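Local coordinates for protein 361aa long hypothetical D-aminopeptidase (Pyrococcus horikoshii, PDB 2DRH) that is of unconfirmed function but probably acts as an aminopeptidase of the S58 peptidase family, at residues A[50-55]-A[155-160]; A[97-100]-A[106-109]; A[20-23]-A[28-31]; A[93-98]-A[112-117]. All coordinates share one frame; numbering follows the deposited sequence.

Contact 1. Residues A[50-55]-A[155-160]; sequences TGVTAI and VEAIKR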
loop_
_atom_site.group_PDB
_atom_site.type_symbol
_atom_site.label_atom_id
_atom_site.label_comp_id
_atom_site.label_asym_id
_atom_site.label_seq_id
_atom_site.Cartn_x
_atom_site.Cartn_y
_atom_site.Cartn_z
ATOM N N THR A 50 -18.365 24.170 -15.895
ATOM C CA THR A 50 -18.136 23.062 -14.983
ATOM C C THR A 50 -19.427 22.265 -14.796
ATOM O O THR A 50 -20.371 22.419 -15.569
ATOM C CB THR A 50 -17.607 23.589 -13.616
ATOM O OG1 THR A 50 -17.172 22.490 -12.813
ATOM C CG2 THR A 50 -18.685 24.354 -12.870
ATOM N N GLY A 51 -19.473 21.408 -13.784
ATOM C CA GLY A 51 -20.674 20.621 -13.568
ATOM C C GLY A 51 -20.488 19.484 -12.591
ATOM O O GLY A 51 -19.470 19.400 -11.906
ATOM N N VAL A 52 -21.476 18.595 -12.549
ATOM C CA VAL A 52 -21.467 17.452 -11.653
ATOM C C VAL A 52 -22.029 16.220 -12.349
ATOM O O VAL A 52 -22.989 16.309 -13.116
ATOM C CB VAL A 52 -22.331 17.735 -10.394
ATOM C CG1 VAL A 52 -22.403 16.496 -9.507
ATOM C CG2 VAL A 52 -21.752 18.904 -9.619
ATOM N N THR A 53 -21.421 15.070 -12.086
ATOM C CA THR A 53 -21.874 13.815 -12.666
ATOM C C THR A 53 -22.016 12.805 -11.531
ATOM O O THR A 53 -21.105 12.641 -10.711
ATOM C CB THR A 53 -20.870 13.265 -13.701
ATOM O OG1 THR A 53 -20.788 14.159 -14.818
ATOM C CG2 THR A 53 -21.307 11.887 -14.185
ATOM N N ALA A 54 -23.163 12.135 -11.488
ATOM C CA ALA A 54 -23.433 11.153 -10.452
ATOM C C ALA A 54 -23.560 9.743 -11.023
ATOM O O ALA A 54 -24.200 9.540 -12.048
ATOM C CB ALA A 54 -24.711 11.530 -9.713
ATOM N N ILE A 55 -22.932 8.778 -10.359
ATOM C CA ILE A 55 -23.009 7.388 -10.787
ATOM C C ILE A 55 -23.573 6.585 -9.620
ATOM O O ILE A 55 -23.002 6.573 -8.525
ATOM C CB ILE A 55 -21.617 6.791 -11.175
ATOM C CG1 ILE A 55 -20.971 7.604 -12.302
ATOM C CG2 ILE A 55 -21.782 5.347 -11.642
ATOM C CD1 ILE A 55 -20.019 8.690 -11.820
ATOM N N VAL A 155 -27.641 16.927 -5.652
ATOM C CA VAL A 155 -28.881 16.198 -5.440
ATOM C C VAL A 155 -29.604 16.018 -6.777
ATOM O O VAL A 155 -30.163 14.956 -7.051
ATOM C CB VAL A 155 -29.812 16.943 -4.454
ATOM C CG1 VAL A 155 -31.140 16.185 -4.312
ATOM C CG2 VAL A 155 -29.128 17.073 -3.084
ATOM N N GLU A 156 -29.573 17.059 -7.607
ATOM C CA GLU A 156 -30.219 17.022 -8.914
ATOM C C GLU A 156 -29.571 15.973 -9.815
ATOM O O GLU A 156 -30.268 15.185 -10.467
ATOM C CB GLU A 156 -30.143 18.408 -9.576
ATOM C CG GLU A 156 -30.850 18.541 -10.922
ATOM C CD GLU A 156 -32.325 18.133 -10.880
ATOM O OE1 GLU A 156 -33.044 18.549 -9.947
ATOM O OE2 GLU A 156 -32.772 17.405 -11.793
ATOM N N ALA A 157 -28.241 15.962 -9.853
ATOM C CA ALA A 157 -27.514 15.000 -10.679
ATOM C C ALA A 157 -27.899 13.575 -10.288
ATOM O O ALA A 157 -28.035 12.704 -11.149
ATOM C CB ALA A 157 -26.001 15.198 -10.531
ATOM N N ILE A 158 -28.082 13.346 -8.989
ATOM C CA ILE A 158 -28.451 12.023 -8.501
ATOM C C ILE A 158 -29.873 11.647 -8.920
ATOM O O ILE A 158 -30.138 10.503 -9.268
ATOM C CB ILE A 158 -28.345 11.951 -6.959
ATOM C CG1 ILE A 158 -26.902 12.248 -6.529
ATOM C CG2 ILE A 158 -28.788 10.573 -6.466
ATOM C CD1 ILE A 158 -26.697 12.284 -5.033
ATOM N N LYS A 159 -30.784 12.613 -8.901
ATOM C CA LYS A 159 -32.168 12.342 -9.277
ATOM C C LYS A 159 -32.398 12.287 -10.790
ATOM O O LYS A 159 -33.457 11.853 -11.246
ATOM C CB LYS A 159 -33.092 13.368 -8.613
ATOM C CG LYS A 159 -33.116 13.217 -7.090
ATOM C CD LYS A 159 -33.971 14.269 -6.401
ATOM C CE LYS A 159 -34.024 14.019 -4.901
ATOM N NZ LYS A 159 -34.834 15.047 -4.185
ATOM N N ARG A 160 -31.402 12.710 -11.564
ATOM C CA ARG A 160 -31.491 12.673 -13.024
ATOM C C ARG A 160 -30.829 11.398 -13.549
ATOM O O ARG A 160 -30.940 11.072 -14.731
ATOM C CB ARG A 160 -30.762 13.862 -13.654
ATOM C CG ARG A 160 -31.412 15.233 -13.526
ATOM C CD ARG A 160 -30.531 16.253 -14.256
ATOM N NE ARG A 160 -31.087 17.604 -14.291
ATOM C CZ ARG A 160 -30.475 18.648 -14.847
ATOM N NH1 ARG A 160 -29.286 18.498 -15.415
ATOM N NH2 ARG A 160 -31.044 19.845 -14.829
#
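Ala54 and Ala157 meet methyl to methyl, CB of Ala54 lying 4.0 Å from CB of Ala157. The contact is apolar and joins strand 48-56 to helix 151-160. Ala54 CB also packs on the helix backbone, 3.8 Å from the carbonyl O of Ala157. The same methyl also reaches CG1 of Ile158 at 3.9 Å. Val52, two residues back on the same face of the strand, adds its CG1 methyl, 4.0 Å from Ala157 CB. Its chi1 of 176° sets CG1 anti to the backbone N and brings it to Ala157. Ala157 CB thus touches both Val52 and Ala54.

The polar side chains lie off this patch. Within the helix, Arg160 NE and Glu156 OE2 form a salt bridge of 3.0 Å with a weak, bent hydrogen bond. Arg160 NH1 also bonds to His31 O, which ties the helix to the neighbouring strand 28-36. On the other face of the strand, Thr53 OG1 has hydrogen bonds to His31 ND1 and the backbone N of Ala172.

The segment axes approach to 7.2 Å at a crossing angle of -44°. Small side chains at the centre permit this closeness. Across the interface the chemistry is that of a buried helix-on-sheet layer, held by shape and apolar contact.

Contact 2. Residues A[97-100]-A[106-109]; sequences ILTN and TAVE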
loop_
_atom_site.group_PDB
_atom_site.type_symbol
_atom_site.label_atom_id
_atom_site.label_comp_id
_atom_site.label_asym_id
_atom_site.label_seq_id
_atom_site.Cartn_x
_atom_site.Cartn_y
_atom_site.Cartn_z
ATOM N N ILE A 97 -19.798 10.614 -7.002
ATOM C CA ILE A 97 -19.873 11.966 -7.522
ATOM C C ILE A 97 -18.557 12.459 -8.092
ATOM O O ILE A 97 -17.486 12.259 -7.509
ATOM C CB ILE A 97 -20.332 12.952 -6.407
ATOM C CG1 ILE A 97 -21.652 12.471 -5.793
ATOM C CG2 ILE A 97 -20.493 14.358 -6.976
ATOM C CD1 ILE A 97 -22.826 12.517 -6.757
ATOM N N LEU A 98 -18.656 13.110 -9.244
ATOM C CA LEU A 98 -17.503 13.666 -9.921
ATOM C C LEU A 98 -17.781 15.148 -10.126
ATOM O O LEU A 98 -18.919 15.536 -10.399
ATOM C CB LEU A 98 -17.298 12.981 -11.275
ATOM C CG LEU A 98 -17.322 11.444 -11.259
ATOM C CD1 LEU A 98 -16.975 10.911 -12.643
ATOM C CD2 LEU A 98 -16.344 10.920 -10.233
ATOM N N THR A 99 -16.749 15.968 -9.968
ATOM C CA THR A 99 -16.874 17.405 -10.165
ATOM C C THR A 99 -15.482 18.022 -10.298
ATOM O O THR A 99 -14.508 17.303 -10.496
ATOM C CB THR A 99 -17.641 18.073 -9.012
ATOM O OG1 THR A 99 -17.921 19.431 -9.367
ATOM C CG2 THR A 99 -16.837 18.027 -7.707
ATOM N N ASN A 100 -15.374 19.344 -10.214
ATOM C CA ASN A 100 -14.057 19.956 -10.353
ATOM C C ASN A 100 -13.300 19.930 -9.029
ATOM O O ASN A 100 -13.896 19.830 -7.950
ATOM C CB ASN A 100 -14.165 21.389 -10.899
ATOM C CG ASN A 100 -14.762 22.360 -9.902
ATOM O OD1 ASN A 100 -14.136 22.705 -8.898
ATOM N ND2 ASN A 100 -15.983 22.811 -10.174
ATOM N N THR A 106 -18.116 21.218 -1.760
ATOM C CA THR A 106 -19.518 21.464 -2.064
ATOM C C THR A 106 -20.206 20.142 -2.398
ATOM O O THR A 106 -21.336 19.897 -1.983
ATOM C CB THR A 106 -19.671 22.401 -3.275
ATOM O OG1 THR A 106 -18.886 23.584 -3.071
ATOM C CG2 THR A 106 -21.135 22.787 -3.463
ATOM N N ALA A 107 -19.510 19.299 -3.154
ATOM C CA ALA A 107 -20.037 18.005 -3.566
ATOM C C ALA A 107 -20.356 17.159 -2.346
ATOM O O ALA A 107 -21.395 16.507 -2.286
ATOM C CB ALA A 107 -19.028 17.289 -4.463
ATOM N N VAL A 108 -19.453 17.167 -1.372
ATOM C CA VAL A 108 -19.667 16.423 -0.143
ATOM C C VAL A 108 -20.918 16.961 0.563
ATOM O O VAL A 108 -21.767 16.191 1.029
ATOM C CB VAL A 108 -18.447 16.550 0.798
ATOM C CG1 VAL A 108 -18.816 16.119 2.220
ATOM C CG2 VAL A 108 -17.307 15.691 0.270
ATOM N N GLU A 109 -21.035 18.281 0.633
ATOM C CA GLU A 109 -22.189 18.889 1.281
ATOM C C GLU A 109 -23.486 18.426 0.613
ATOM O O GLU A 109 -24.414 17.989 1.288
ATOM C CB GLU A 109 -22.086 20.411 1.218
ATOM C CG GLU A 109 -20.947 20.997 2.043
ATOM C CD GLU A 109 -21.262 21.049 3.529
ATOM O OE1 GLU A 109 -21.714 20.026 4.082
ATOM O OE2 GLU A 109 -21.045 22.113 4.149
#
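Ala107 presents one methyl to two side chains of strand 96-100. Its CB lies 4.0 Å from CG2 of Thr99 and 4.1 Å from CG2 of Ile97. Ile97 and Thr99 are two residues apart and point their side chains to the same face of the strand, toward helix 104-118. The nearest CA atoms, those of Ile97 and Ala107, are 7.2 Å apart.

The torsion of Thr99 sorts its two branches. OG1 is anti to the backbone N (chi1 -171°) and hydrogen-bonds to Gly51 O on strand 48-56. CG2 is left to face the helix. The side chain of Ile97 also packs on Ile158 of helix 151-160, so it lies between two helices and the sheet.

Farther out, Glu109, two residues on in the helix, meets the second subunit. Glu109 OE1 forms a salt bridge with Arg147 of that subunit, and Glu109 OE2 bonds to its Thr106.

Strand 96-100, helix 104-118 and strand 132-136 form a beta-alpha-beta unit, and this contact seats the start of its helix on the sheet. The chemistry implies a division of labour: methyl groups pack the helix inward, while polar groups link strands or subunits.

Contact 3. Residues A[20-23]-A[28-31]; sequences KITD and KVGH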
loop_
_atom_site.group_PDB
_atom_site.type_symbol
_atom_site.label_atom_id
_atom_site.label_comp_id
_atom_site.label_asym_id
_atom_site.label_seq_id
_atom_site.Cartn_x
_atom_site.Cartn_y
_atom_site.Cartn_z
ATOM N N LYS A 20 -22.332 1.428 -22.924
ATOM C CA LYS A 20 -22.191 2.413 -21.859
ATOM C C LYS A 20 -22.121 1.652 -20.543
ATOM O O LYS A 20 -22.551 0.496 -20.460
ATOM C CB LYS A 20 -23.389 3.361 -21.828
ATOM C CG LYS A 20 -23.482 4.345 -22.986
ATOM C CD LYS A 20 -24.798 5.114 -22.898
ATOM C CE LYS A 20 -24.946 6.155 -24.000
ATOM N NZ LYS A 20 -24.146 7.392 -23.731
ATOM N N ILE A 21 -21.587 2.300 -19.514
ATOM C CA ILE A 21 -21.464 1.668 -18.206
ATOM C C ILE A 21 -22.811 1.150 -17.678
ATOM O O ILE A 21 -22.853 0.197 -16.901
ATOM C CB ILE A 21 -20.850 2.644 -17.178
ATOM C CG1 ILE A 21 -20.509 1.893 -15.894
ATOM C CG2 ILE A 21 -21.815 3.796 -16.904
ATOM C CD1 ILE A 21 -19.756 2.732 -14.869
ATOM N N THR A 22 -23.903 1.777 -18.108
ATOM C CA THR A 22 -25.243 1.380 -17.673
ATOM C C THR A 22 -25.711 0.058 -18.282
ATOM O O THR A 22 -26.842 -0.372 -18.048
ATOM C CB THR A 22 -26.283 2.460 -17.993
ATOM O OG1 THR A 22 -26.152 2.856 -19.362
ATOM C CG2 THR A 22 -26.088 3.668 -17.095
ATOM N N ASP A 23 -24.855 -0.574 -19.081
ATOM C CA ASP A 23 -25.205 -1.867 -19.651
ATOM C C ASP A 23 -25.133 -2.835 -18.481
ATOM O O ASP A 23 -25.598 -3.972 -18.558
ATOM C CB ASP A 23 -24.230 -2.280 -20.757
ATOM C CG ASP A 23 -24.581 -1.663 -22.097
ATOM O OD1 ASP A 23 -25.780 -1.642 -22.432
ATOM O OD2 ASP A 23 -23.670 -1.210 -22.819
ATOM N N LYS A 28 -26.782 3.634 -13.010
ATOM C CA LYS A 28 -27.390 4.816 -13.607
ATOM C C LYS A 28 -26.457 6.027 -13.547
ATOM O O LYS A 28 -25.660 6.156 -12.616
ATOM C CB LYS A 28 -28.712 5.116 -12.900
ATOM C CG LYS A 28 -29.764 4.017 -13.118
ATOM C CD LYS A 28 -30.948 4.163 -12.178
ATOM C CE LYS A 28 -31.681 5.474 -12.391
ATOM N NZ LYS A 28 -32.670 5.725 -11.297
ATOM N N VAL A 29 -26.561 6.900 -14.553
ATOM C CA VAL A 29 -25.726 8.102 -14.644
ATOM C C VAL A 29 -26.560 9.363 -14.871
ATOM O O VAL A 29 -27.435 9.393 -15.739
ATOM C CB VAL A 29 -24.702 8.002 -15.804
ATOM C CG1 VAL A 29 -23.862 9.265 -15.864
ATOM C CG2 VAL A 29 -23.806 6.792 -15.618
ATOM N N GLY A 30 -26.275 10.399 -14.086
ATOM C CA GLY A 30 -26.989 11.658 -14.212
ATOM C C GLY A 30 -26.019 12.824 -14.289
ATOM O O GLY A 30 -24.954 12.780 -13.671
ATOM N N HIS A 31 -26.389 13.864 -15.037
ATOM C CA HIS A 31 -25.541 15.047 -15.212
ATOM C C HIS A 31 -26.227 16.368 -14.877
ATOM O O HIS A 31 -27.450 16.490 -14.923
ATOM C CB HIS A 31 -25.086 15.199 -16.668
ATOM C CG HIS A 31 -24.270 14.064 -17.194
ATOM N ND1 HIS A 31 -23.104 13.640 -16.597
ATOM C CD2 HIS A 31 -24.394 13.338 -18.331
ATOM C CE1 HIS A 31 -22.539 12.711 -17.346
ATOM N NE2 HIS A 31 -23.303 12.510 -18.404
#
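A short 3-10 turn, residues 21-23, packs against the start of strand 28-36, one of the two outermost strands of a four-stranded mixed sheet within this chain. Ile21 and Thr22 carry the contact from the turn, and Lys28 and Val29 receive them.

The closest pair is Ile21 CG2 and Val29 CG2, 3.8 Å apart. The two side chains cross at about a right angle, and one branch of each does the touching. Thr22 lays its CG2 over the strand backbone, 3.9 Å from CA of Lys28 and 4.1 Å from N of Val29. Thr22 CG2 also meets Val29 CG2 at 4.1 Å, so that one valine methyl touches both residues of the turn. Thr22 has chi1 of 50°, which places CG2 anti to the carbonyl carbon and OG1 on another side, where it hydrogen-bonds to Glu163 O. The CB of Lys28 points away from the turn, and its CA is what Thr22 touches.

The turn is braced from within. Asp23 N bonds to Lys20 O at 2.9 Å, and the carboxylate of Asp23 folds back to accept the backbone N of Lys20 at OD2, 3.0 Å away. This bond is fairly straight at 164° but comes from above the carboxylate plane.

Around the pair, Ile21 and Val29 both rest on Leu204 of strand 198-207, which belongs to the second, larger sheet. Val29 also pairs through its backbone with Asp162, just past helix 151-160, and Gly30 pairs with Ala54 of strand 48-56.

Contact 4. Residues A[93-98]-A[112-117]; sequences ETPIIL and LDYILE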
loop_
_atom_site.group_PDB
_atom_site.type_symbol
_atom_site.label_atom_id
_atom_site.label_comp_id
_atom_site.label_asym_id
_atom_site.label_seq_id
_atom_site.Cartn_x
_atom_site.Cartn_y
_atom_site.Cartn_z
ATOM N N GLU A 93 -20.892 2.945 -0.340
ATOM C CA GLU A 93 -22.202 3.106 0.289
ATOM C C GLU A 93 -22.907 4.404 -0.044
ATOM O O GLU A 93 -23.812 4.834 0.678
ATOM C CB GLU A 93 -22.051 3.002 1.809
ATOM C CG GLU A 93 -20.968 3.912 2.383
ATOM C CD GLU A 93 -20.827 3.792 3.891
ATOM O OE1 GLU A 93 -20.813 2.648 4.408
ATOM O OE2 GLU A 93 -20.712 4.842 4.558
ATOM N N THR A 94 -22.491 5.023 -1.141
ATOM C CA THR A 94 -23.071 6.277 -1.560
ATOM C C THR A 94 -22.957 6.372 -3.059
ATOM O O THR A 94 -22.176 5.645 -3.674
ATOM C CB THR A 94 -22.286 7.479 -0.978
ATOM O OG1 THR A 94 -20.985 7.531 -1.587
ATOM C CG2 THR A 94 -22.130 7.348 0.548
ATOM N N PRO A 95 -23.769 7.238 -3.683
ATOM C CA PRO A 95 -23.619 7.332 -5.133
ATOM C C PRO A 95 -22.241 7.966 -5.354
ATOM O O PRO A 95 -21.706 8.626 -4.457
ATOM C CB PRO A 95 -24.778 8.243 -5.554
ATOM C CG PRO A 95 -25.108 9.008 -4.330
ATOM C CD PRO A 95 -24.937 8.000 -3.216
ATOM N N ILE A 96 -21.668 7.749 -6.533
ATOM C CA ILE A 96 -20.346 8.271 -6.855
ATOM C C ILE A 96 -20.477 9.614 -7.546
ATOM O O ILE A 96 -21.163 9.737 -8.550
ATOM C CB ILE A 96 -19.596 7.294 -7.763
ATOM C CG1 ILE A 96 -19.685 5.886 -7.169
ATOM C CG2 ILE A 96 -18.137 7.738 -7.913
ATOM C CD1 ILE A 96 -19.107 4.804 -8.055
ATOM N N ILE A 97 -19.798 10.614 -7.002
ATOM C CA ILE A 97 -19.873 11.966 -7.522
ATOM C C ILE A 97 -18.557 12.459 -8.092
ATOM O O ILE A 97 -17.486 12.259 -7.509
ATOM C CB ILE A 97 -20.332 12.952 -6.407
ATOM C CG1 ILE A 97 -21.652 12.471 -5.793
ATOM C CG2 ILE A 97 -20.493 14.358 -6.976
ATOM C CD1 ILE A 97 -22.826 12.517 -6.757
ATOM N N LEU A 98 -18.656 13.110 -9.244
ATOM C CA LEU A 98 -17.503 13.666 -9.921
ATOM C C LEU A 98 -17.781 15.148 -10.126
ATOM O O LEU A 98 -18.919 15.536 -10.399
ATOM C CB LEU A 98 -17.298 12.981 -11.275
ATOM C CG LEU A 98 -17.322 11.444 -11.259
ATOM C CD1 LEU A 98 -16.975 10.911 -12.643
ATOM C CD2 LEU A 98 -16.344 10.920 -10.233
ATOM N N LEU A 112 -24.188 14.653 1.063
ATOM C CA LEU A 112 -24.707 14.393 2.399
ATOM C C LEU A 112 -26.166 14.834 2.484
ATOM O O LEU A 112 -26.961 14.218 3.196
ATOM C CB LEU A 112 -23.882 15.122 3.461
ATOM C CG LEU A 112 -22.491 14.556 3.759
ATOM C CD1 LEU A 112 -21.819 15.405 4.823
ATOM C CD2 LEU A 112 -22.610 13.111 4.231
ATOM N N ASP A 113 -26.520 15.900 1.767
ATOM C CA ASP A 113 -27.901 16.368 1.784
ATOM C C ASP A 113 -28.804 15.216 1.345
ATOM O O ASP A 113 -29.814 14.917 1.986
ATOM C CB ASP A 113 -28.107 17.542 0.821
ATOM C CG ASP A 113 -27.537 18.851 1.344
ATOM O OD1 ASP A 113 -27.299 18.970 2.565
ATOM O OD2 ASP A 113 -27.349 19.771 0.520
ATOM N N TYR A 114 -28.427 14.581 0.241
ATOM C CA TYR A 114 -29.186 13.465 -0.306
ATOM C C TYR A 114 -29.210 12.282 0.659
ATOM O O TYR A 114 -30.274 11.782 1.017
ATOM C CB TYR A 114 -28.582 13.029 -1.650
ATOM C CG TYR A 114 -29.253 11.813 -2.269
ATOM C CD1 TYR A 114 -30.525 11.904 -2.845
ATOM C CD2 TYR A 114 -28.626 10.565 -2.254
ATOM C CE1 TYR A 114 -31.156 10.781 -3.387
ATOM C CE2 TYR A 114 -29.250 9.434 -2.793
ATOM C CZ TYR A 114 -30.513 9.552 -3.358
ATOM O OH TYR A 114 -31.120 8.438 -3.890
ATOM N N ILE A 115 -28.024 11.848 1.077
ATOM C CA ILE A 115 -27.872 10.711 1.978
ATOM C C ILE A 115 -28.611 10.810 3.308
ATOM O O ILE A 115 -29.263 9.846 3.728
ATOM C CB ILE A 115 -26.372 10.438 2.263
ATOM C CG1 ILE A 115 -25.677 10.008 0.965
ATOM C CG2 ILE A 115 -26.219 9.356 3.332
ATOM C CD1 ILE A 115 -24.162 9.965 1.061
ATOM N N LEU A 116 -28.510 11.954 3.977
ATOM C CA LEU A 116 -29.183 12.109 5.264
ATOM C C LEU A 116 -30.698 12.115 5.084
ATOM O O LEU A 116 -31.438 11.713 5.979
ATOM C CB LEU A 116 -28.722 13.388 5.970
ATOM C CG LEU A 116 -27.226 13.434 6.308
ATOM C CD1 LEU A 116 -26.890 14.754 6.978
ATOM C CD2 LEU A 116 -26.866 12.274 7.214
ATOM N N GLU A 117 -31.149 12.569 3.919
ATOM C CA GLU A 117 -32.572 12.596 3.616
ATOM C C GLU A 117 -33.090 11.169 3.508
ATOM O O GLU A 117 -34.157 10.846 4.024
ATOM C CB GLU A 117 -32.829 13.321 2.292
ATOM C CG GLU A 117 -32.970 14.817 2.420
ATOM C CD GLU A 117 -34.114 15.207 3.334
ATOM O OE1 GLU A 117 -35.251 14.734 3.100
ATOM O OE2 GLU A 117 -33.875 15.987 4.283
#
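Ile115 has its CG1 anti to the carbonyl carbon (chi1 -65°), and an extended chi2 of 169° carries CD1 out from helix 104-118 to Thr94. In Thr94, chi1 of 68° sets CG2 anti to its own carbonyl carbon, on the side that meets this methyl. Thr94 CG2 and Ile115 CD1 are 3.4 Å apart, tighter than usual for two carbons. CD1 of Ile115 also lies 3.7 Å from CB of Thr94. The end of the isoleucine thus presses mainly on the threonine methyl and also reaches its branch carbon, and the two side chains meet at a slant.

Beside this pair, the ring of Pro95 approaches Tyr114. Its CG is 4.4 Å from CD2 of Tyr114, a looser contact made obliquely to the aromatic ring. The tyrosine and isoleucine are successive residues of the helix, and both turn toward the strand side.

Residues 93-95 lead into strand 96-100. That strand, helix 104-118 and strand 132-136 make a beta-alpha-beta unit, and the contact closes the later part of the helix onto the entry to its first strand. Thr94 OG1, the other branch, hydrogen-bonds with the backbone N of Leu132 at the start of the third element. Pro95 and Tyr114 both touch Ile158 as well, so helix 151-160 packs beside them.

Away from the strand, the helix meets the second subunit. Asp113 OD1 forms salt bridges with Arg151 of its own chain and Arg147 of the second subunit, and Leu116 O accepts a hydrogen bond from Arg145 of that subunit.

Overall arrangement
From the N terminus, contact 3 comes first and closes a short loop, setting the turn at 20-23 on the start of strand 28-36. It ends before contact 1 opens on strand 48-56. Contact 1 closes a much longer loop at helix 151-160, with contacts 2 and 4 nested inside it. Those two overlap in strand 96-100 and share Ile97 and Leu98. Contact 2 closes a short loop from that strand to the first turns of helix 104-118. Contact 4, from the entry to the strand, closes a wider one farther along the helix. Strands 28-36, 48-56 and 96-100 are successive neighbours in one sheet, so all four contacts reach it.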